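Local coordinates for protein 2,3-bisphosphoglycerate-independent phosphoglycerate mutase (Pyrococcus horikoshii, PDB 2ZKT) that probably interconverts 2-phosphoglycerate and 3-phosphoglycerate in glycolysis as a metal-binding mutase that needs no 2,3-bisphosphoglycerate, at residues A32-M37 and E318-A323; N36-A41 and T375-E380; G248-A253 and F298-P303. All blocks are in the same frame, centred on the assembly; numbering follows the deposited sequence.

Contact 1. Residues A32-M37 and E318-A323; sequences ANTPNM and ELIERA
Between the helices 28-31 and 35-43, the short link of Ala-32, Asn-33 and Thr-34 passes beside one turn of helix 313-331, with the CA of Thr-34 5.8 Å from the CA of Glu-321. The polar grip comes from Glu-321. Its CG stands anti to the carbonyl carbon (chi1 -84°), and an extended chain beyond CG carries the carboxylate to the backbone of Asn-33. Asn-33 N gives its hydrogen to Glu-321 OE2 at 3.1 Å; the bond is nearly straight at the hydrogen (168°), but the donor sits above the carboxylate plane, 51° out of it. The stem of the same side chain is pressed against the link, with Glu-321 CG 3.1 Å from Asn-33 O and 3.9 Å from Ala-32 CB.

Next to this bond Ile-320 makes the apolar part of the contact. Its CG2 branch is shared by two partners, Thr-34 CG2 at 3.9 Å and Met-37 CE at 3.8 Å. Met-37 meets the isoleucine at about a right angle, and the bend at its chi3 brings CE to both CG2 and the backbone O of Ile-320. Leu-15, Pro-28, Leu-29 and Thr-304 also pack on Ile-320.

Thr-34 stands at the N-cap of helix 35-43, yet its side chain makes no capping bond. Asp-324, the residue after Ala-323 on helix 313-331, accepts the N-H groups of Asn-36 and Met-37 with its two carboxylate oxygens. Asn-33 packs against Asn-33 of the second subunit. What results is a helix start, with the link before it, tied by backbone N-H groups to carboxylates of helix 313-331, at the dimer contact of an alkaline-phosphatase-superfamily fold.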
ATOM      1  N   ALA B  32      -2.111  -0.476  -2.786  1.00 43.01           N
ATOM      2  CA  ALA B  32      -1.203   0.427  -2.077  1.00 43.19           C
ATOM      3  C   ALA B  32      -1.187   0.167  -0.579  1.00 44.14           C
ATOM      4  O   ALA B  32      -2.219  -0.095   0.018  1.00 46.37           O
ATOM      5  CB  ALA B  32      -1.606   1.886  -2.346  1.00 42.22           C
ATOM      6  N   ASN B  33      -0.006   0.241   0.028  1.00 46.13           N
ATOM      7  CA  ASN B  33       0.124   0.036   1.467  1.00 46.21           C
ATOM      8  C   ASN B  33      -0.300   1.344   2.147  1.00 44.39           C
ATOM      9  O   ASN B  33       0.418   2.347   2.098  1.00 45.36           O
ATOM     10  CB  ASN B  33       1.582  -0.316   1.809  1.00 49.30           C
ATOM     11  CG  ASN B  33       1.806  -0.524   3.299  1.00 51.34           C
ATOM     12  OD1 ASN B  33       1.039  -1.220   3.961  1.00 52.72           O
ATOM     13  ND2 ASN B  33       2.872   0.072   3.827  1.00 52.41           N
ATOM     14  N   THR B  34      -1.472   1.320   2.785  1.00 42.51           N
ATOM     15  CA  THR B  34      -2.029   2.504   3.447  1.00 40.10           C
ATOM     16  C   THR B  34      -2.489   2.194   4.873  1.00 40.39           C
ATOM     17  O   THR B  34      -3.683   2.286   5.188  1.00 38.16           O
ATOM     18  CB  THR B  34      -3.247   3.032   2.657  1.00 40.14           C
ATOM     19  OG1 THR B  34      -4.270   2.018   2.636  1.00 39.97           O
ATOM     20  CG2 THR B  34      -2.855   3.350   1.211  1.00 37.16           C
ATOM     21  N   PRO B  35      -1.540   1.866   5.771  1.00 41.17           N
ATOM     22  CA  PRO B  35      -1.895   1.542   7.161  1.00 40.49           C
ATOM     23  C   PRO B  35      -2.689   2.601   7.935  1.00 40.70           C
ATOM     24  O   PRO B  35      -3.460   2.255   8.827  1.00 40.48           O
ATOM     25  CB  PRO B  35      -0.536   1.245   7.798  1.00 40.34           C
ATOM     26  CG  PRO B  35       0.388   2.181   7.066  1.00 38.60           C
ATOM     27  CD  PRO B  35      -0.072   2.005   5.621  1.00 42.16           C
ATOM     28  N   ASN B  36      -2.506   3.886   7.604  1.00 40.83           N
ATOM     29  CA  ASN B  36      -3.214   4.968   8.305  1.00 41.18           C
ATOM     30  C   ASN B  36      -4.688   5.089   7.907  1.00 41.47           C
ATOM     31  O   ASN B  36      -5.561   5.235   8.768  1.00 41.15           O
ATOM     32  CB  ASN B  36      -2.479   6.305   8.102  1.00 41.38           C
ATOM     33  CG  ASN B  36      -1.172   6.375   8.907  1.00 40.85           C
ATOM     34  OD1 ASN B  36      -1.193   6.406  10.135  1.00 43.08           O
ATOM     35  ND2 ASN B  36      -0.034   6.377   8.209  1.00 37.35           N
ATOM     36  N   MET B  37      -4.979   5.024   6.612  1.00 42.95           N
ATOM     37  CA  MET B  37      -6.374   5.089   6.190  1.00 44.49           C
ATOM     38  C   MET B  37      -7.094   3.802   6.658  1.00 44.07           C
ATOM     39  O   MET B  37      -8.279   3.845   7.024  1.00 43.93           O
ATOM     40  CB  MET B  37      -6.474   5.289   4.662  1.00 44.23           C
ATOM     41  CG  MET B  37      -6.059   6.717   4.230  1.00 44.97           C
ATOM     42  SD  MET B  37      -6.233   7.128   2.462  1.00 48.40           S
ATOM     43  CE  MET B  37      -4.576   6.712   1.808  1.00 43.88           C
ATOM     44  N   GLU B 318       1.594   4.170  -5.687  1.00 47.82           N
ATOM     45  CA  GLU B 318       2.754   4.755  -5.010  1.00 50.06           C
ATOM     46  C   GLU B 318       2.372   6.144  -4.448  1.00 47.71           C
ATOM     47  O   GLU B 318       2.733   6.499  -3.317  1.00 45.68           O
ATOM     48  CB  GLU B 318       3.922   4.877  -6.011  1.00 52.61           C
ATOM     49  CG  GLU B 318       5.309   5.052  -5.389  1.00 60.53           C
ATOM     50  CD  GLU B 318       5.522   6.429  -4.772  1.00 71.77           C
ATOM     51  OE1 GLU B 318       5.423   7.440  -5.510  1.00 77.90           O
ATOM     52  OE2 GLU B 318       5.796   6.494  -3.549  1.00 75.65           O
ATOM     53  N   LEU B 319       1.626   6.919  -5.240  1.00 45.27           N
ATOM     54  CA  LEU B 319       1.196   8.241  -4.801  1.00 45.11           C
ATOM     55  C   LEU B 319       0.158   8.178  -3.672  1.00 44.05           C
ATOM     56  O   LEU B 319       0.137   9.019  -2.776  1.00 45.21           O
ATOM     57  CB  LEU B 319       0.623   8.985  -6.005  1.00 45.20           C
ATOM     58  CG  LEU B 319       1.733   9.364  -6.992  1.00 45.53           C
ATOM     59  CD1 LEU B 319       1.192   9.852  -8.338  1.00 46.85           C
ATOM     60  CD2 LEU B 319       2.653  10.466  -6.460  1.00 45.62           C
ATOM     61  N   ILE B 320      -0.755   7.169  -3.754  1.00 43.17           N
ATOM     62  CA  ILE B 320      -1.716   7.025  -2.661  1.00 42.71           C
ATOM     63  C   ILE B 320      -0.988   6.723  -1.348  1.00 45.45           C
ATOM     64  O   ILE B 320      -1.443   7.052  -0.255  1.00 44.23           O
ATOM     65  CB  ILE B 320      -2.744   5.912  -2.987  1.00 42.67           C
ATOM     66  CG1 ILE B 320      -3.653   6.338  -4.160  1.00 39.13           C
ATOM     67  CG2 ILE B 320      -3.654   5.663  -1.762  1.00 41.67           C
ATOM     68  CD1 ILE B 320      -4.603   5.217  -4.630  1.00 36.70           C
ATOM     69  N   GLU B 321       0.184   6.054  -1.487  1.00 46.41           N
ATOM     70  CA  GLU B 321       0.990   5.755  -0.300  1.00 49.43           C
ATOM     71  C   GLU B 321       1.618   7.025   0.290  1.00 49.79           C
ATOM     72  O   GLU B 321       1.757   7.166   1.496  1.00 50.67           O
ATOM     73  CB  GLU B 321       2.085   4.733  -0.672  1.00 50.00           C
ATOM     74  CG  GLU B 321       1.585   3.277  -0.627  1.00 50.57           C
ATOM     75  CD  GLU B 321       2.712   2.305  -0.951  1.00 54.13           C
ATOM     76  OE1 GLU B 321       3.833   2.530  -0.523  1.00 60.03           O
ATOM     77  OE2 GLU B 321       2.443   1.298  -1.597  1.00 59.32           O
ATOM     78  N   ARG B 322       2.005   7.965  -0.573  1.00 50.86           N
ATOM     79  CA  ARG B 322       2.582   9.217  -0.085  1.00 50.65           C
ATOM     80  C   ARG B 322       1.478   9.967   0.677  1.00 50.28           C
ATOM     81  O   ARG B 322       1.731  10.629   1.690  1.00 50.93           O
ATOM     82  CB  ARG B 322       3.119  10.052  -1.264  1.00 49.34           C
ATOM     83  CG  ARG B 322       4.418   9.481  -1.841  1.00 52.47           C
ATOM     84  CD  ARG B 322       4.874  10.188  -3.114  1.00 53.00           C
ATOM     85  NE  ARG B 322       4.934  11.643  -2.955  1.00 56.25           N
ATOM     86  CZ  ARG B 322       5.133  12.490  -3.967  1.00 58.03           C
ATOM     87  NH1 ARG B 322       5.295  12.015  -5.204  1.00 58.51           N
ATOM     88  NH2 ARG B 322       5.151  13.804  -3.750  1.00 59.70           N
ATOM     89  N   ALA B 323       0.243   9.845   0.187  1.00 49.27           N
ATOM     90  CA  ALA B 323      -0.890  10.487   0.843  1.00 48.84           C
ATOM     91  C   ALA B 323      -1.105   9.840   2.217  1.00 48.59           C
ATOM     92  O   ALA B 323      -1.377  10.539   3.203  1.00 49.51           O
ATOM     93  CB  ALA B 323      -2.167  10.343  -0.028  1.00 47.09           C
TER

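Contact 2. Residues N36-A41 and T375-E380; sequences NMDKLA and TKRFGE
Asp-38 on helix 35-43 holds the loop 375-380 by its backbone: Phe-378 N points at Asp-38 OD1 over 3.1 Å, almost straight (174°), from above the carboxylate plane. Thr-34 OG1 adds a weak bond to the same oxygen. Around this bond the packing is close. The aliphatic stem of Arg-377 crosses Asp-38 obliquely, its CG 3.2 Å from Asp-38 OD2. Ala-41 CB rests on Arg-377 O at 3.6 Å, and Phe-378, its ring carried anti to the backbone N (chi1 -172°), turns inward to Met-37. The sulfur of that methionine lies 3.8 Å from Phe-378 CD2, an oblique Met-aromatic contact.

Only the guanidinium end of Arg-377 and the side chain of Lys-376 are loose. Beyond its stem Arg-377 bends off; its NE stays 4.8 Å from Asp-38 OD2, and instead comes close to the like-charged NE of Arg-377 of the second subunit. Lys-376 is exposed and directed away from the helix. An alanine in place of Asp-38 would probably leave the Phe-378 amide without its acceptor and the loop freer to shift off the helix.

Thr-375 OG1 is hydrogen-bonded to Asp-373, which binds calcium together with Glu-42 and Thr-372. The contact is thus a loop pinned to a helix by a side-chain-to-backbone bond, next to the calcium site.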
ATOM      1  N   ASN B  36      -2.506   3.886   7.604  1.00 40.83           N
ATOM      2  CA  ASN B  36      -3.214   4.968   8.305  1.00 41.18           C
ATOM      3  C   ASN B  36      -4.688   5.089   7.907  1.00 41.47           C
ATOM      4  O   ASN B  36      -5.561   5.235   8.768  1.00 41.15           O
ATOM      5  CB  ASN B  36      -2.479   6.305   8.102  1.00 41.38           C
ATOM      6  CG  ASN B  36      -1.172   6.375   8.907  1.00 40.85           C
ATOM      7  OD1 ASN B  36      -1.193   6.406  10.135  1.00 43.08           O
ATOM      8  ND2 ASN B  36      -0.034   6.377   8.209  1.00 37.35           N
ATOM      9  N   MET B  37      -4.979   5.024   6.612  1.00 42.95           N
ATOM     10  CA  MET B  37      -6.374   5.089   6.190  1.00 44.49           C
ATOM     11  C   MET B  37      -7.094   3.802   6.658  1.00 44.07           C
ATOM     12  O   MET B  37      -8.279   3.845   7.024  1.00 43.93           O
ATOM     13  CB  MET B  37      -6.474   5.289   4.662  1.00 44.23           C
ATOM     14  CG  MET B  37      -6.059   6.717   4.230  1.00 44.97           C
ATOM     15  SD  MET B  37      -6.233   7.128   2.462  1.00 48.40           S
ATOM     16  CE  MET B  37      -4.576   6.712   1.808  1.00 43.88           C
ATOM     17  N   ASP B  38      -6.382   2.665   6.678  1.00 44.07           N
ATOM     18  CA  ASP B  38      -6.981   1.402   7.141  1.00 44.14           C
ATOM     19  C   ASP B  38      -7.326   1.516   8.635  1.00 43.90           C
ATOM     20  O   ASP B  38      -8.343   0.986   9.092  1.00 42.97           O
ATOM     21  CB  ASP B  38      -6.020   0.209   6.952  1.00 44.42           C
ATOM     22  CG  ASP B  38      -5.761  -0.121   5.476  1.00 48.30           C
ATOM     23  OD1 ASP B  38      -6.309   0.594   4.597  1.00 53.41           O
ATOM     24  OD2 ASP B  38      -5.005  -1.095   5.202  1.00 52.00           O
ATOM     25  N   LYS B  39      -6.464   2.195   9.393  1.00 43.98           N
ATOM     26  CA  LYS B  39      -6.690   2.389  10.822  1.00 44.44           C
ATOM     27  C   LYS B  39      -7.953   3.241  11.005  1.00 42.71           C
ATOM     28  O   LYS B  39      -8.817   2.934  11.840  1.00 44.25           O
ATOM     29  CB  LYS B  39      -5.482   3.104  11.451  1.00 46.18           C
ATOM     30  CG  LYS B  39      -5.659   3.440  12.927  1.00 52.46           C
ATOM     31  CD  LYS B  39      -5.224   4.877  13.223  1.00 61.05           C
ATOM     32  CE  LYS B  39      -3.723   5.072  12.982  1.00 65.66           C
ATOM     33  NZ  LYS B  39      -3.001   5.625  14.174  1.00 68.60           N
ATOM     34  N   LEU B  40      -8.052   4.316  10.220  1.00 41.69           N
ATOM     35  CA  LEU B  40      -9.213   5.203  10.297  1.00 40.97           C
ATOM     36  C   LEU B  40     -10.502   4.495   9.847  1.00 41.02           C
ATOM     37  O   LEU B  40     -11.571   4.686  10.449  1.00 41.37           O
ATOM     38  CB  LEU B  40      -8.971   6.457   9.441  1.00 40.64           C
ATOM     39  CG  LEU B  40      -7.972   7.469  10.018  1.00 41.73           C
ATOM     40  CD1 LEU B  40      -7.778   8.622   9.018  1.00 44.45           C
ATOM     41  CD2 LEU B  40      -8.490   7.995  11.359  1.00 39.75           C
ATOM     42  N   ALA B  41     -10.401   3.672   8.795  1.00 39.84           N
ATOM     43  CA  ALA B  41     -11.574   2.933   8.324  1.00 40.75           C
ATOM     44  C   ALA B  41     -11.985   1.955   9.423  1.00 41.13           C
ATOM     45  O   ALA B  41     -13.174   1.667   9.620  1.00 43.92           O
ATOM     46  CB  ALA B  41     -11.241   2.159   7.042  1.00 39.30           C
ATOM     47  N   THR B 375     -16.006  -2.414   8.964  1.00 45.73           N
ATOM     48  CA  THR B 375     -15.024  -2.426   7.886  1.00 44.47           C
ATOM     49  C   THR B 375     -13.636  -2.351   8.556  1.00 45.53           C
ATOM     50  O   THR B 375     -13.480  -1.718   9.615  1.00 44.48           O
ATOM     51  CB  THR B 375     -15.188  -1.211   6.934  1.00 43.45           C
ATOM     52  OG1 THR B 375     -15.179   0.004   7.702  1.00 45.14           O
ATOM     53  CG2 THR B 375     -16.490  -1.304   6.140  1.00 42.60           C
ATOM     54  N   LYS B 376     -12.638  -2.984   7.934  1.00 44.85           N
ATOM     55  CA  LYS B 376     -11.279  -3.021   8.487  1.00 46.78           C
ATOM     56  C   LYS B 376     -10.232  -2.217   7.716  1.00 46.69           C
ATOM     57  O   LYS B 376      -9.310  -1.672   8.325  1.00 49.07           O
ATOM     58  CB  LYS B 376     -10.805  -4.481   8.602  1.00 48.14           C
ATOM     59  CG  LYS B 376     -11.648  -5.351   9.532  1.00 52.60           C
ATOM     60  CD  LYS B 376     -11.624  -4.817  10.964  1.00 59.17           C
ATOM     61  CE  LYS B 376     -12.430  -5.710  11.912  1.00 66.52           C
ATOM     62  NZ  LYS B 376     -12.423  -5.199  13.329  1.00 71.16           N
ATOM     63  N   ARG B 377     -10.352  -2.154   6.387  1.00 45.90           N
ATOM     64  CA  ARG B 377      -9.400  -1.401   5.565  1.00 45.92           C
ATOM     65  C   ARG B 377     -10.104  -0.396   4.663  1.00 43.70           C
ATOM     66  O   ARG B 377     -11.332  -0.425   4.520  1.00 42.38           O
ATOM     67  CB  ARG B 377      -8.563  -2.345   4.694  1.00 46.82           C
ATOM     68  CG  ARG B 377      -7.497  -3.119   5.453  1.00 52.91           C
ATOM     69  CD  ARG B 377      -6.715  -4.018   4.504  1.00 60.96           C
ATOM     70  NE  ARG B 377      -7.611  -4.874   3.729  1.00 68.97           N
ATOM     71  CZ  ARG B 377      -8.390  -5.819   4.259  1.00 77.31           C
ATOM     72  NH1 ARG B 377      -8.380  -6.037   5.574  1.00 76.22           N
ATOM     73  NH2 ARG B 377      -9.192  -6.538   3.472  1.00 81.27           N
ATOM     74  N   PHE B 378      -9.329   0.495   4.044  1.00 42.54           N
ATOM     75  CA  PHE B 378      -9.915   1.501   3.161  1.00 42.70           C
ATOM     76  C   PHE B 378      -9.738   1.096   1.702  1.00 43.22           C
ATOM     77  O   PHE B 378      -8.628   1.093   1.179  1.00 42.10           O
ATOM     78  CB  PHE B 378      -9.288   2.884   3.414  1.00 41.60           C
ATOM     79  CG  PHE B 378      -9.982   4.014   2.679  1.00 40.88           C
ATOM     80  CD1 PHE B 378     -11.382   4.140   2.721  1.00 34.39           C
ATOM     81  CD2 PHE B 378      -9.248   4.947   1.941  1.00 44.13           C
ATOM     82  CE1 PHE B 378     -12.040   5.173   2.043  1.00 32.67           C
ATOM     83  CE2 PHE B 378      -9.897   5.992   1.253  1.00 40.41           C
ATOM     84  CZ  PHE B 378     -11.302   6.105   1.303  1.00 36.08           C
ATOM     85  N   GLY B 379     -10.845   0.747   1.050  1.00 43.50           N
ATOM     86  CA  GLY B 379     -10.790   0.344  -0.347  1.00 42.37           C
ATOM     87  C   GLY B 379     -12.180   0.328  -0.962  1.00 41.33           C
ATOM     88  O   GLY B 379     -13.185   0.309  -0.240  1.00 40.90           O
ATOM     89  N   GLU B 380     -12.248   0.323  -2.292  1.00 37.76           N
ATOM     90  CA  GLU B 380     -13.537   0.329  -2.971  1.00 38.08           C
ATOM     91  C   GLU B 380     -14.442  -0.847  -2.585  1.00 37.91           C
ATOM     92  O   GLU B 380     -15.634  -0.644  -2.332  1.00 41.53           O
ATOM     93  CB  GLU B 380     -13.352   0.375  -4.498  1.00 36.46           C
ATOM     94  CG  GLU B 380     -12.789   1.709  -4.996  1.00 38.17           C
ATOM     95  CD  GLU B 380     -11.263   1.705  -5.113  1.00 43.10           C
ATOM     96  OE1 GLU B 380     -10.589   1.072  -4.266  1.00 43.14           O
ATOM     97  OE2 GLU B 380     -10.739   2.344  -6.060  1.00 48.70           O
TER

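Contact 3. Residues G248-A253 and F298-P303; sequences GVIAVA and FLHFKP
Phe-298 meets Ile-250 at the edge of its ring: Ile-250 CD1 lies near the ring plane, 3.6 Å from Phe-298 CD2, and the two side chains cross at about a right angle. The His-300 ring has Phe-298 CZ and Lys-302 CD at its edge; Ile-250 CG2 and Val-252 CG2 approach it obliquely, and the ring of His-64 meets it with the planes at about 45°. One face of Phe-301 is covered by Pro-303 CG, offset toward the rim.

The two backbones are neighbouring parallel strands. Val-249 N is hydrogen-bonded to Phe-298 O at 2.7 Å, and His-300 N to Val-249 O at 3.1 Å. On the other side of the sheet from Phe-298, Val-249 and Leu-299 lie side by side and point the same way, with Leu-299 CD1 against both CB and CG1 of the valine.

Beyond these bonds the chains part: the CA atoms of Gly-248 and Phe-298 are 4.4 Å apart, those of Val-252 and Lys-302 7.1 Å. A water bridges the gap, accepting from Ala-251 N at 3.1 Å and bonded to His-300 ND1 at 3.1 Å. Farther on, Val-252 CG2 crosses the stem of Lys-302, tight against its CB at 3.3 Å. With CG anti to the backbone N (chi1 -175°) and bends farther out, Lys-302 brings NZ to Asp-305, a ligand of one zinc ion.

His-300 NE2 makes a weak bond to Asp-13, a ligand of the other zinc. The chemistry thus changes from apolar sheet core to polar second shell at the strand ends, where His-300 and Lys-302 probably steady the metal-binding carboxylates.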
ATOM      1  N   GLY B 248      -8.485  26.240   3.387  1.00 48.98           N
ATOM      2  CA  GLY B 248      -8.111  25.104   2.552  1.00 47.72           C
ATOM      3  C   GLY B 248      -6.654  25.109   2.094  1.00 47.78           C
ATOM      4  O   GLY B 248      -6.092  26.156   1.755  1.00 47.27           O
ATOM      5  N   VAL B 249      -6.036  23.929   2.103  1.00 47.22           N
ATOM      6  CA  VAL B 249      -4.657  23.769   1.648  1.00 49.30           C
ATOM      7  C   VAL B 249      -4.789  23.234   0.223  1.00 49.78           C
ATOM      8  O   VAL B 249      -5.111  22.062   0.017  1.00 51.06           O
ATOM      9  CB  VAL B 249      -3.898  22.745   2.519  1.00 48.29           C
ATOM     10  CG1 VAL B 249      -2.506  22.508   1.949  1.00 50.30           C
ATOM     11  CG2 VAL B 249      -3.814  23.249   3.945  1.00 47.09           C
ATOM     12  N   ILE B 250      -4.544  24.091  -0.766  1.00 51.42           N
ATOM     13  CA  ILE B 250      -4.710  23.677  -2.155  1.00 50.51           C
ATOM     14  C   ILE B 250      -3.623  24.230  -3.074  1.00 51.63           C
ATOM     15  O   ILE B 250      -3.121  25.332  -2.858  1.00 50.84           O
ATOM     16  CB  ILE B 250      -6.074  24.170  -2.669  1.00 51.45           C
ATOM     17  CG1 ILE B 250      -7.150  23.878  -1.610  1.00 46.95           C
ATOM     18  CG2 ILE B 250      -6.393  23.528  -4.023  1.00 48.50           C
ATOM     19  CD1 ILE B 250      -8.492  24.510  -1.901  1.00 49.08           C
ATOM     20  N   ALA B 251      -3.277  23.464  -4.110  1.00 52.53           N
ATOM     21  CA  ALA B 251      -2.258  23.897  -5.065  1.00 54.42           C
ATOM     22  C   ALA B 251      -2.859  24.142  -6.456  1.00 55.44           C
ATOM     23  O   ALA B 251      -2.677  25.218  -7.037  1.00 57.74           O
ATOM     24  CB  ALA B 251      -1.120  22.857  -5.145  1.00 53.75           C
ATOM     25  N   VAL B 252      -3.581  23.153  -6.986  1.00 54.64           N
ATOM     26  CA  VAL B 252      -4.184  23.289  -8.315  1.00 54.45           C
ATOM     27  C   VAL B 252      -5.111  24.504  -8.405  1.00 54.09           C
ATOM     28  O   VAL B 252      -5.974  24.716  -7.546  1.00 53.56           O
ATOM     29  CB  VAL B 252      -4.979  22.032  -8.703  1.00 54.74           C
ATOM     30  CG1 VAL B 252      -5.317  22.061 -10.190  1.00 55.14           C
ATOM     31  CG2 VAL B 252      -4.170  20.801  -8.368  1.00 54.89           C
ATOM     32  N   ALA B 253      -4.917  25.293  -9.463  1.00 53.41           N
ATOM     33  CA  ALA B 253      -5.686  26.514  -9.702  1.00 51.78           C
ATOM     34  C   ALA B 253      -7.215  26.339  -9.679  1.00 50.65           C
ATOM     35  O   ALA B 253      -7.921  27.026  -8.930  1.00 50.46           O
ATOM     36  CB  ALA B 253      -5.257  27.130 -11.041  1.00 52.22           C
ATOM     37  N   PHE B 298     -10.043  22.097   4.626  1.00 42.45           N
ATOM     38  CA  PHE B 298     -10.091  21.264   3.428  1.00 43.00           C
ATOM     39  C   PHE B 298      -8.665  21.086   2.883  1.00 44.43           C
ATOM     40  O   PHE B 298      -7.933  22.059   2.704  1.00 47.31           O
ATOM     41  CB  PHE B 298     -10.988  21.947   2.377  1.00 42.89           C
ATOM     42  CG  PHE B 298     -10.941  21.303   1.018  1.00 41.81           C
ATOM     43  CD1 PHE B 298     -11.460  20.019   0.813  1.00 43.59           C
ATOM     44  CD2 PHE B 298     -10.361  21.973  -0.061  1.00 39.40           C
ATOM     45  CE1 PHE B 298     -11.399  19.411  -0.452  1.00 46.73           C
ATOM     46  CE2 PHE B 298     -10.292  21.371  -1.334  1.00 42.91           C
ATOM     47  CZ  PHE B 298     -10.812  20.089  -1.529  1.00 44.10           C
ATOM     48  N   LEU B 299      -8.268  19.844   2.624  1.00 44.45           N
ATOM     49  CA  LEU B 299      -6.932  19.543   2.101  1.00 47.14           C
ATOM     50  C   LEU B 299      -7.062  18.789   0.774  1.00 47.57           C
ATOM     51  O   LEU B 299      -7.756  17.766   0.688  1.00 49.20           O
ATOM     52  CB  LEU B 299      -6.148  18.693   3.116  1.00 46.13           C
ATOM     53  CG  LEU B 299      -4.792  18.111   2.680  1.00 48.74           C
ATOM     54  CD1 LEU B 299      -3.866  19.205   2.175  1.00 53.77           C
ATOM     55  CD2 LEU B 299      -4.160  17.391   3.859  1.00 50.56           C
ATOM     56  N   HIS B 300      -6.390  19.297  -0.255  1.00 48.16           N
ATOM     57  CA  HIS B 300      -6.442  18.682  -1.580  1.00 48.14           C
ATOM     58  C   HIS B 300      -5.068  18.141  -2.015  1.00 48.82           C
ATOM     59  O   HIS B 300      -4.038  18.776  -1.782  1.00 50.64           O
ATOM     60  CB  HIS B 300      -6.970  19.724  -2.577  1.00 47.05           C
ATOM     61  CG  HIS B 300      -7.314  19.165  -3.925  1.00 48.16           C
ATOM     62  ND1 HIS B 300      -6.370  18.959  -4.912  1.00 52.12           N
ATOM     63  CD2 HIS B 300      -8.502  18.774  -4.451  1.00 47.98           C
ATOM     64  CE1 HIS B 300      -6.963  18.466  -5.993  1.00 47.35           C
ATOM     65  NE2 HIS B 300      -8.256  18.345  -5.738  1.00 49.17           N
ATOM     66  N   PHE B 301      -5.068  16.956  -2.628  1.00 48.86           N
ATOM     67  CA  PHE B 301      -3.845  16.296  -3.120  1.00 49.08           C
ATOM     68  C   PHE B 301      -4.159  15.883  -4.556  1.00 49.69           C
ATOM     69  O   PHE B 301      -4.945  14.965  -4.774  1.00 49.39           O
ATOM     70  CB  PHE B 301      -3.540  15.053  -2.270  1.00 49.36           C
ATOM     71  CG  PHE B 301      -2.260  14.350  -2.646  1.00 51.19           C
ATOM     72  CD1 PHE B 301      -1.017  14.953  -2.409  1.00 51.80           C
ATOM     73  CD2 PHE B 301      -2.292  13.078  -3.234  1.00 46.78           C
ATOM     74  CE1 PHE B 301       0.172  14.299  -2.748  1.00 49.60           C
ATOM     75  CE2 PHE B 301      -1.110  12.412  -3.580  1.00 50.03           C
ATOM     76  CZ  PHE B 301       0.130  13.022  -3.335  1.00 51.57           C
ATOM     77  N   LYS B 302      -3.534  16.541  -5.532  1.00 51.04           N
ATOM     78  CA  LYS B 302      -3.814  16.284  -6.956  1.00 52.27           C
ATOM     79  C   LYS B 302      -3.105  15.153  -7.733  1.00 52.88           C
ATOM     80  O   LYS B 302      -3.751  14.431  -8.512  1.00 53.76           O
ATOM     81  CB  LYS B 302      -3.614  17.598  -7.734  1.00 53.78           C
ATOM     82  CG  LYS B 302      -3.982  17.539  -9.214  1.00 56.32           C
ATOM     83  CD  LYS B 302      -5.470  17.249  -9.413  1.00 63.29           C
ATOM     84  CE  LYS B 302      -5.931  17.650 -10.818  1.00 66.72           C
ATOM     85  NZ  LYS B 302      -5.054  17.085 -11.887  1.00 68.87           N
ATOM     86  N   PRO B 303      -1.776  14.987  -7.548  1.00 52.93           N
ATOM     87  CA  PRO B 303      -1.018  13.943  -8.261  1.00 53.06           C
ATOM     88  C   PRO B 303      -1.656  12.559  -8.473  1.00 53.84           C
ATOM     89  O   PRO B 303      -1.415  11.917  -9.509  1.00 53.16           O
ATOM     90  CB  PRO B 303       0.317  13.885  -7.495  1.00 54.03           C
ATOM     91  CG  PRO B 303       0.005  14.520  -6.161  1.00 54.01           C
ATOM     92  CD  PRO B 303      -0.939  15.630  -6.518  1.00 52.97           C
TER
HETATM   93  O   HOH W   1      -3.679  20.509  -5.038  1.00 46.05           O

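Overall arrangement
Contacts 1 and 3 are buried, contact 2 only partly, with Lys-376 exposed. The centre of contact 3 is about 7 Å from the centre of the chain, where regular strand bonding gives way to polar residues beside the two zinc ions; the centres of contacts 1 and 2 are about 20 and 23 Å from it. These two share helix 35-43, with Met-37 serving both: helix 313-331 takes its start and the loop 375-380 its next turn. Both rely on a carboxylate receiving a backbone N-H plus apolar packing, and both reach the second subunit; contact 2 alone borders the calcium. Leu-319 and Ala-323 of contact 1 pack on Pro-303 and Phe-301 of contact 3, whereas contacts 2 and 3 do not touch.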